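Local coordinates for immunomodulatory active chitinase (PDB 6G9C), which probably binds and hydrolyses chitin as a secreted family 18 glycosyl hydrolase of the whipworm Trichuris suis, and displays immunomodulatory properties, at residues A68-N73 and V105-G110. Sequence-based numbering, arbitrary orientation.
Sequences AFAKLN and VLLSLG
A70 N meets S108 O at 2.9 Å with an N-H...O angle of 168°, and this is the one direct hydrogen bond between 68-73 and 105-110; L106 with I65 continues the backbone pairing of the two strands. The same oxygen also receives a CA-H...O contact from F69 CA. Packing is tight on the side of A70: its CB rests against both methyls of L107, with CD2 at 3.7 Å, while L109 CD1 approaches A70 O to 3.4 Å. L109 reaches there because its CG lies anti to the backbone N (chi1 -174°), which sets CD1 over the face of the A70 carbonyl group; L109 CD2 lies 4.1 Å from L72 CB. F132 of helix 126-142 packs on both L72 and L109, placing these leucines between strand and helix. Strands 64-72 and 104-110 are parallel neighbours in the TIM barrel of the glycosyl hydrolase 18 family, yet the short segments are splayed by 61°. A water bridges the two backbones, donating to A70 O at 2.7 Å and accepting from G110 N at 2.9 Å. The F69 ring lies on the other side of the backbone from L107. A cis peptide bond joins A68 to F69, consistent with the position of A68 CB over the centre of one ring face; G110 O lies over the centre of the opposite face, 3.5 Å above the plane. S108 CB meets the ring obliquely at CD1, and its OG is hydrogen-bonded to D149. F69 also touches W42 and D151, and a bound 1,2-ethanediol lies about 4 Å from its side chain. In contrast to the packed A70, L107 and L109, K71 is solvent-exposed and hardly touches 105-110, its CB pointing away from that strand.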
loop_
_atom_site.group_PDB
_atom_site.type_symbol
_atom_site.label_atom_id
_atom_site.label_comp_id
_atom_site.label_asym_id
_atom_site.label_seq_id
_atom_site.Cartn_x
_atom_site.Cartn_y
_atom_site.Cartn_z
ATOM N N ALA A 68 -2.569 12.081 13.738
ATOM C CA ALA A 68 -2.320 13.346 14.431
ATOM C C ALA A 68 -0.848 13.446 14.823
ATOM O O ALA A 68 -0.339 12.564 15.526
ATOM C CB ALA A 68 -3.211 13.459 15.669
ATOM N N PHE A 69 -0.148 14.512 14.395
ATOM C CA PHE A 69 -0.587 15.587 13.482
ATOM C C PHE A 69 0.527 15.902 12.490
ATOM O O PHE A 69 1.707 15.682 12.777
ATOM C CB PHE A 69 -0.888 16.894 14.220
ATOM C CG PHE A 69 -2.081 16.847 15.125
ATOM C CD1 PHE A 69 -3.364 16.868 14.603
ATOM C CD2 PHE A 69 -1.911 16.837 16.508
ATOM C CE1 PHE A 69 -4.472 16.846 15.449
ATOM C CE2 PHE A 69 -3.008 16.812 17.366
ATOM C CZ PHE A 69 -4.294 16.812 16.828
ATOM N N ALA A 70 0.173 16.493 11.349
ATOM C CA ALA A 70 1.169 17.170 10.538
ATOM C C ALA A 70 1.430 18.563 11.111
ATOM O O ALA A 70 0.807 18.990 12.087
ATOM C CB ALA A 70 0.716 17.254 9.078
ATOM N N LYS A 71 2.350 19.289 10.476
ATOM C CA LYS A 71 2.781 20.609 10.915
ATOM C C LYS A 71 2.404 21.641 9.861
ATOM O O LYS A 71 2.688 21.442 8.674
ATOM C CB LYS A 71 4.298 20.614 11.154
ATOM C CG LYS A 71 4.946 21.974 11.219
ATOM C CD LYS A 71 4.780 22.605 12.580
ATOM C CE LYS A 71 5.894 23.598 12.852
ATOM N NZ LYS A 71 5.734 24.239 14.185
ATOM N N LEU A 72 1.777 22.743 10.295
ATOM C CA LEU A 72 1.536 23.913 9.442
ATOM C C LEU A 72 2.596 24.963 9.747
ATOM O O LEU A 72 2.577 25.581 10.817
ATOM C CB LEU A 72 0.134 24.486 9.658
ATOM C CG LEU A 72 -0.234 25.730 8.835
ATOM C CD1 LEU A 72 -0.176 25.410 7.347
ATOM C CD2 LEU A 72 -1.616 26.247 9.211
ATOM N N ASN A 73 3.511 25.170 8.804
ATOM C CA ASN A 73 4.598 26.115 8.970
ATOM C C ASN A 73 4.081 27.552 8.912
ATOM O O ASN A 73 2.956 27.826 8.486
ATOM C CB ASN A 73 5.658 25.906 7.891
ATOM C CG ASN A 73 6.421 24.619 8.071
ATOM O OD1 ASN A 73 6.824 24.271 9.186
ATOM N ND2 ASN A 73 6.637 23.905 6.974
ATOM N N VAL A 105 -6.486 5.926 5.647
ATOM C CA VAL A 105 -5.635 6.680 6.566
ATOM C C VAL A 105 -5.642 8.139 6.131
ATOM O O VAL A 105 -5.217 8.460 5.012
ATOM C CB VAL A 105 -4.199 6.134 6.594
ATOM C CG1 VAL A 105 -3.365 6.887 7.624
ATOM C CG2 VAL A 105 -4.192 4.637 6.894
ATOM N N LEU A 106 -6.093 9.020 7.024
ATOM C CA LEU A 106 -6.183 10.450 6.758
ATOM C C LEU A 106 -5.154 11.179 7.608
ATOM O O LEU A 106 -4.815 10.740 8.710
ATOM C CB LEU A 106 -7.584 10.994 7.073
ATOM C CG LEU A 106 -8.764 10.543 6.200
ATOM C CD1 LEU A 106 -9.316 9.192 6.671
ATOM C CD2 LEU A 106 -9.855 11.606 6.223
ATOM N N LEU A 107 -4.639 12.282 7.085
ATOM C CA LEU A 107 -3.694 13.117 7.814
ATOM C C LEU A 107 -4.446 14.246 8.503
ATOM O O LEU A 107 -5.193 14.981 7.849
ATOM C CB LEU A 107 -2.642 13.696 6.862
ATOM C CG LEU A 107 -1.549 14.564 7.497
ATOM C CD1 LEU A 107 -0.744 13.736 8.540
ATOM C CD2 LEU A 107 -0.638 15.126 6.409
ATOM N N SER A 108 -4.239 14.391 9.812
ATOM C CA SER A 108 -4.848 15.468 10.586
ATOM C C SER A 108 -3.874 16.622 10.760
ATOM O O SER A 108 -2.662 16.422 10.885
ATOM C CB SER A 108 -5.301 14.961 11.966
ATOM O OG SER A 108 -6.385 14.046 11.853
ATOM N N LEU A 109 -4.423 17.845 10.765
ATOM C CA LEU A 109 -3.651 19.067 10.921
ATOM C C LEU A 109 -4.315 19.951 11.967
ATOM O O LEU A 109 -5.527 20.183 11.917
ATOM C CB LEU A 109 -3.533 19.824 9.588
ATOM C CG LEU A 109 -2.613 21.024 9.664
ATOM C CD1 LEU A 109 -1.182 20.534 9.846
ATOM C CD2 LEU A 109 -2.738 21.865 8.387
ATOM N N GLY A 110 -3.520 20.456 12.900
ATOM C CA GLY A 110 -4.048 21.346 13.910
ATOM C C GLY A 110 -3.952 20.731 15.291
ATOM O O GLY A 110 -2.859 20.367 15.738
HETATM O O HOH W 1 -0.675 20.712 13.464
#